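Local coordinates for Rx protein (Solanum tuberosum, PDB 4M70) that probably confers disease resistance on the plant by responding to a pathogen avirulence protein and setting off a defence that includes the hypersensitive response, at residues A[12-17]-A[34-39]; A[67-72]-A[98-103]. One frame throughout, in Å; residues are numbered along the deposited sequence.

Contact 1: A[12-17]-A[34-39]; sequences SLMRTI and KLKSLR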
loop_
_atom_site.group_PDB
_atom_site.type_symbol
_atom_site.label_atom_id
_atom_site.label_comp_id
_atom_site.label_asym_id
_atom_site.label_seq_id
_atom_site.Cartn_x
_atom_site.Cartn_y
_atom_site.Cartn_z
ATOM N N SER A 12 4.223 -0.371 11.166
ATOM C CA SER A 12 5.518 -0.288 10.514
ATOM C C SER A 12 5.378 0.296 9.104
ATOM O O SER A 12 6.206 1.103 8.675
ATOM C CB SER A 12 6.177 -1.667 10.488
ATOM O OG SER A 12 7.487 -1.591 9.959
ATOM N N LEU A 13 4.318 -0.094 8.400
ATOM C CA LEU A 13 4.053 0.425 7.057
ATOM C C LEU A 13 3.750 1.929 7.077
ATOM O O LEU A 13 4.164 2.669 6.181
ATOM C CB LEU A 13 2.906 -0.349 6.393
ATOM C CG LEU A 13 2.520 0.098 4.980
ATOM C CD1 LEU A 13 3.753 0.162 4.079
ATOM C CD2 LEU A 13 1.461 -0.815 4.379
ATOM N N MET A 14 3.009 2.365 8.093
ATOM C CA MET A 14 2.697 3.778 8.284
ATOM C C MET A 14 4.006 4.549 8.457
ATOM O O MET A 14 4.245 5.576 7.797
ATOM C CB MET A 14 1.787 3.956 9.508
ATOM C CG MET A 14 0.319 3.571 9.261
ATOM S SD MET A 14 -0.613 3.109 10.749
ATOM C CE MET A 14 -0.621 4.647 11.669
ATOM N N ARG A 15 4.856 4.040 9.345
ATOM C CA ARG A 15 6.157 4.656 9.602
ATOM C C ARG A 15 7.023 4.718 8.333
ATOM O O ARG A 15 7.697 5.723 8.066
ATOM C CB ARG A 15 6.868 3.897 10.726
ATOM C CG ARG A 15 7.836 4.720 11.556
ATOM C CD ARG A 15 8.099 4.037 12.892
ATOM N NE ARG A 15 8.373 2.614 12.716
ATOM C CZ ARG A 15 7.827 1.643 13.443
ATOM N NH1 ARG A 15 6.971 1.930 14.416
ATOM N NH2 ARG A 15 8.145 0.379 13.197
ATOM N N THR A 16 6.988 3.640 7.550
ATOM C CA THR A 16 7.741 3.557 6.301
ATOM C C THR A 16 7.247 4.590 5.296
ATOM O O THR A 16 8.035 5.254 4.611
ATOM C CB THR A 16 7.634 2.147 5.685
ATOM O OG1 THR A 16 8.236 1.191 6.568
ATOM C CG2 THR A 16 8.318 2.091 4.324
ATOM N N ILE A 17 5.929 4.740 5.239
ATOM C CA ILE A 17 5.317 5.721 4.359
ATOM C C ILE A 17 5.760 7.128 4.744
ATOM O O ILE A 17 6.130 7.921 3.877
ATOM C CB ILE A 17 3.783 5.606 4.369
ATOM C CG1 ILE A 17 3.344 4.414 3.516
ATOM C CG2 ILE A 17 3.142 6.876 3.840
ATOM C CD1 ILE A 17 1.875 4.080 3.642
ATOM N N LYS A 34 -5.584 6.384 5.624
ATOM C CA LYS A 34 -6.397 5.206 5.356
ATOM C C LYS A 34 -5.876 3.997 6.131
ATOM O O LYS A 34 -6.653 3.206 6.690
ATOM C CB LYS A 34 -6.417 4.910 3.856
ATOM C CG LYS A 34 -7.367 3.809 3.435
ATOM C CD LYS A 34 -7.300 3.577 1.927
ATOM C CE LYS A 34 -7.682 4.823 1.134
ATOM N NZ LYS A 34 -7.594 4.601 -0.344
ATOM N N LEU A 35 -4.554 3.891 6.204
ATOM C CA LEU A 35 -3.911 2.816 6.945
ATOM C C LEU A 35 -4.178 2.895 8.431
ATOM O O LEU A 35 -4.522 1.899 9.065
ATOM C CB LEU A 35 -2.400 2.853 6.724
ATOM C CG LEU A 35 -1.815 1.989 5.618
ATOM C CD1 LEU A 35 -0.314 2.142 5.609
ATOM C CD2 LEU A 35 -2.194 0.544 5.865
ATOM N N LYS A 36 -4.033 4.101 8.972
ATOM C CA LYS A 36 -4.279 4.366 10.381
ATOM C C LYS A 36 -5.714 4.009 10.731
ATOM O O LYS A 36 -5.977 3.378 11.755
ATOM C CB LYS A 36 -3.997 5.837 10.690
ATOM C CG LYS A 36 -4.000 6.193 12.169
ATOM C CD LYS A 36 -3.500 7.611 12.375
ATOM C CE LYS A 36 -3.518 8.007 13.838
ATOM N NZ LYS A 36 -2.915 9.358 14.045
ATOM N N SER A 37 -6.643 4.437 9.882
ATOM C CA SER A 37 -8.057 4.151 10.091
ATOM C C SER A 37 -8.360 2.647 10.074
ATOM O O SER A 37 -9.087 2.132 10.940
ATOM C CB SER A 37 -8.889 4.872 9.034
ATOM O OG SER A 37 -10.272 4.645 9.232
ATOM N N LEU A 38 -7.768 1.936 9.116
ATOM C CA LEU A 38 -7.971 0.495 9.031
ATOM C C LEU A 38 -7.383 -0.204 10.259
ATOM O O LEU A 38 -7.954 -1.179 10.777
ATOM C CB LEU A 38 -7.351 -0.054 7.743
ATOM C CG LEU A 38 -8.066 0.319 6.440
ATOM C CD1 LEU A 38 -7.190 0.044 5.226
ATOM C CD2 LEU A 38 -9.393 -0.424 6.323
ATOM N N ARG A 39 -6.252 0.315 10.734
ATOM C CA ARG A 39 -5.589 -0.259 11.894
ATOM C C ARG A 39 -6.483 -0.051 13.108
ATOM O O ARG A 39 -6.631 -0.941 13.952
ATOM C CB ARG A 39 -4.235 0.414 12.128
ATOM C CG ARG A 39 -3.422 -0.206 13.258
ATOM C CD ARG A 39 -2.198 0.629 13.641
ATOM N NE ARG A 39 -2.586 1.933 14.185
ATOM C CZ ARG A 39 -1.736 2.855 14.626
ATOM N NH1 ARG A 39 -0.430 2.623 14.618
ATOM N NH2 ARG A 39 -2.194 4.006 15.099
#
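Leu35 and Met14 carry the contact between segments 12-17 and 34-39, where helices 4-24 and 29-42 of the N-terminal coiled-coil domain, one part of this NB-LRR resistance protein, run antiparallel (167°, axes 10.0 Å apart). The tip of Leu35 enters between two side chains one helical turn apart: Leu35 CD1 lies 3.6 Å from Leu13 CG and 3.5 Å from Ile17 CD1. Leu13 meets it at about a right angle, whereas Ile17 comes at a slant with its delta carbon leading. The chi1 of Leu35, -94°, lies well off the staggered value, consistent with some strain in the packed side chain.

Met14 slides past Leu35 in the opposite direction, its CG 3.8 Å from Leu35 CB. The chain then turns at its last torsion (chi3 65°), carrying the methyl out of the leucine layer and toward the charged border. There Met14 CE sits 3.7 Å from Lys36 CB and 3.5 Å above the plane of the Arg39 guanidinium, nearer the rim of the group than its middle. Lys36 lends only the base of its chain, and its end leads away.

Farther out, Thr11 of helix 4-24 is hydrogen-bonded through OG1 to Arg39 NH1, which probably fixes the guanidinium beside the methyl. Tyr32 touches Met14, while Val10 and Leu104 also pack on Leu35. With no hydrogen bond between the two segments, their adhesion is essentially apolar, and the methionine makes the passage from the leucine-isoleucine interior to the cationic edge by laying a methyl over a guanidinium face.

Contact 2: A[67-72]-A[98-103]; sequences YTTEDM and FVLEQA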
loop_
_atom_site.group_PDB
_atom_site.type_symbol
_atom_site.label_atom_id
_atom_site.label_comp_id
_atom_site.label_asym_id
_atom_site.label_seq_id
_atom_site.Cartn_x
_atom_site.Cartn_y
_atom_site.Cartn_z
ATOM N N TYR A 67 4.502 -6.020 5.019
ATOM C CA TYR A 67 5.957 -6.070 5.024
ATOM C C TYR A 67 6.533 -5.995 3.595
ATOM O O TYR A 67 7.504 -5.263 3.334
ATOM C CB TYR A 67 6.426 -7.297 5.806
ATOM C CG TYR A 67 6.229 -7.123 7.303
ATOM C CD1 TYR A 67 6.253 -5.859 7.881
ATOM C CD2 TYR A 67 5.967 -8.211 8.127
ATOM C CE1 TYR A 67 6.063 -5.685 9.240
ATOM C CE2 TYR A 67 5.768 -8.044 9.489
ATOM C CZ TYR A 67 5.812 -6.779 10.037
ATOM O OH TYR A 67 5.618 -6.605 11.390
ATOM N N THR A 68 5.906 -6.722 2.671
ATOM C CA THR A 68 6.296 -6.692 1.257
ATOM C C THR A 68 6.209 -5.268 0.697
ATOM O O THR A 68 7.141 -4.759 0.034
ATOM C CB THR A 68 5.402 -7.630 0.416
ATOM O OG1 THR A 68 5.465 -8.961 0.947
ATOM C CG2 THR A 68 5.842 -7.643 -1.042
ATOM N N THR A 69 5.080 -4.626 0.979
ATOM C CA THR A 69 4.855 -3.256 0.543
ATOM C C THR A 69 5.938 -2.347 1.109
ATOM O O THR A 69 6.424 -1.436 0.432
ATOM C CB THR A 69 3.479 -2.750 0.992
ATOM O OG1 THR A 69 2.459 -3.647 0.523
ATOM C CG2 THR A 69 3.233 -1.344 0.469
ATOM N N GLU A 70 6.306 -2.606 2.360
ATOM C CA GLU A 70 7.363 -1.850 3.021
ATOM C C GLU A 70 8.649 -1.928 2.232
ATOM O O GLU A 70 9.289 -0.905 1.958
ATOM C CB GLU A 70 7.628 -2.412 4.407
ATOM C CG GLU A 70 7.136 -1.568 5.537
ATOM C CD GLU A 70 7.700 -2.032 6.846
ATOM O OE1 GLU A 70 8.243 -3.155 6.890
ATOM O OE2 GLU A 70 7.611 -1.271 7.825
ATOM N N ASP A 71 9.012 -3.151 1.859
ATOM C CA ASP A 71 10.234 -3.367 1.095
ATOM C C ASP A 71 10.214 -2.600 -0.225
ATOM O O ASP A 71 11.199 -1.941 -0.598
ATOM C CB ASP A 71 10.445 -4.859 0.839
ATOM C CG ASP A 71 10.780 -5.628 2.104
ATOM O OD1 ASP A 71 11.204 -5.000 3.095
ATOM O OD2 ASP A 71 10.596 -6.862 2.108
ATOM N N MET A 72 9.078 -2.661 -0.916
ATOM C CA MET A 72 8.933 -1.972 -2.202
ATOM C C MET A 72 8.999 -0.442 -2.101
ATOM O O MET A 72 9.645 0.221 -2.922
ATOM C CB MET A 72 7.642 -2.414 -2.891
ATOM C CG MET A 72 7.715 -3.836 -3.458
ATOM S SD MET A 72 6.116 -4.400 -4.087
ATOM C CE MET A 72 6.566 -5.954 -4.861
ATOM N N PHE A 98 1.536 3.377 -6.944
ATOM C CA PHE A 98 0.891 2.163 -7.420
ATOM C C PHE A 98 0.946 1.051 -6.384
ATOM O O PHE A 98 -0.068 0.387 -6.110
ATOM C CB PHE A 98 1.533 1.707 -8.729
ATOM C CG PHE A 98 0.919 0.468 -9.312
ATOM C CD1 PHE A 98 1.488 -0.775 -9.081
ATOM C CD2 PHE A 98 -0.229 0.542 -10.086
ATOM C CE1 PHE A 98 0.926 -1.923 -9.615
ATOM C CE2 PHE A 98 -0.791 -0.599 -10.628
ATOM C CZ PHE A 98 -0.218 -1.832 -10.388
ATOM N N VAL A 99 2.129 0.847 -5.806
ATOM C CA VAL A 99 2.265 -0.204 -4.807
ATOM C C VAL A 99 1.426 0.105 -3.566
ATOM O O VAL A 99 0.777 -0.793 -3.017
ATOM C CB VAL A 99 3.748 -0.501 -4.441
ATOM C CG1 VAL A 99 4.375 0.654 -3.686
ATOM C CG2 VAL A 99 3.847 -1.774 -3.628
ATOM N N LEU A 100 1.393 1.371 -3.156
ATOM C CA LEU A 100 0.610 1.721 -1.977
ATOM C C LEU A 100 -0.893 1.557 -2.184
ATOM O O LEU A 100 -1.598 1.108 -1.280
ATOM C CB LEU A 100 0.943 3.134 -1.497
ATOM C CG LEU A 100 2.270 3.224 -0.745
ATOM C CD1 LEU A 100 2.588 4.657 -0.345
ATOM C CD2 LEU A 100 2.205 2.314 0.469
ATOM N N GLU A 101 -1.384 1.908 -3.368
ATOM C CA GLU A 101 -2.795 1.670 -3.680
ATOM C C GLU A 101 -3.131 0.168 -3.754
ATOM O O GLU A 101 -4.179 -0.257 -3.249
ATOM C CB GLU A 101 -3.214 2.423 -4.943
ATOM C CG GLU A 101 -4.707 2.325 -5.235
ATOM C CD GLU A 101 -5.606 2.970 -4.200
ATOM O OE1 GLU A 101 -5.132 3.807 -3.404
ATOM O OE2 GLU A 101 -6.798 2.600 -4.170
ATOM N N GLN A 102 -2.272 -0.627 -4.399
ATOM C CA GLN A 102 -2.495 -2.079 -4.444
ATOM C C GLN A 102 -2.567 -2.665 -3.030
ATOM O O GLN A 102 -3.474 -3.450 -2.685
ATOM C CB GLN A 102 -1.391 -2.783 -5.236
ATOM C CG GLN A 102 -1.348 -2.468 -6.720
ATOM C CD GLN A 102 -2.170 -3.435 -7.553
ATOM O OE1 GLN A 102 -3.345 -3.192 -7.835
ATOM N NE2 GLN A 102 -1.556 -4.546 -7.942
ATOM N N ALA A 103 -1.599 -2.257 -2.214
ATOM C CA ALA A 103 -1.492 -2.710 -0.835
ATOM C C ALA A 103 -2.731 -2.322 -0.043
ATOM O O ALA A 103 -3.290 -3.140 0.687
ATOM C CB ALA A 103 -0.252 -2.124 -0.188
#
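Thr69 faces Ala103 across an antiparallel helix pair of the four-helix bundle: segment 67-72 on helix 56-81 and segment 98-103 on helix 86-119, inclined at 173° with axes 9.9 Å apart. Thr69 CA and Ala103 CA are the nearest pair across the segments, 6.5 Å apart, and the small methyl of Ala103 gives the threonine room to lie close to the opposing helix.

From Thr69 CB, itself 4.0 Å from Ala103 CB, the side chain forks. The methyl branch, CG2, is anti to the backbone N (OG1 chi1 -55°) and points into the interior, where it touches Ala103 CB. Thr69 CG2 also lies 3.8 Å from Leu100 CD2. The hydroxyl branch presses on the alanine methyl as well, yet its polar need is met within its own helix: OG1 is hydrogen-bonded to the carbonyl oxygen of Val65, one turn earlier. The two branches thus straddle Ala103 CB.

Leu100 turns its end toward the partner helix and also reaches Ile17, Phe31 and Val73, which ties this pair to the rest of the bundle. On the other flank, aromatic side chains from the chain of another protein pack on Thr69 and on Val99, so this edge of the helix pair takes part in an interface.

One turn on from Thr69, the extended chain of Met72 runs past Val99 at a slant, with its end leading away from helix 86-119. Its sulfur touches one branch of the valine: Met72 SD is 3.5 Å from Val99 CG2, and the same methyl lies 3.9 Å from Met72 CB.

How the contacts relate
Both contacts are largely buried near the middle of the chain and share no helix: contact 1 joins the first antiparallel pair, contact 2 the second, and together they account for all four helices. Their centres are 11 Å apart. The two helix pairs meet where Ile17 CD1 lies 3.6 Å from Leu100 CD2, and Thr16 OG1, probably hydrogen-bonded to Glu70 OE2, adds a polar tie between helices 4-24 and 56-81. Contact 1 is built from long side chains and ends in a cationic border; contact 2, smaller in buried area, uses short threonine, alanine and valine groups, has an exposed methionine at its margin, and adjoins another protein's chain.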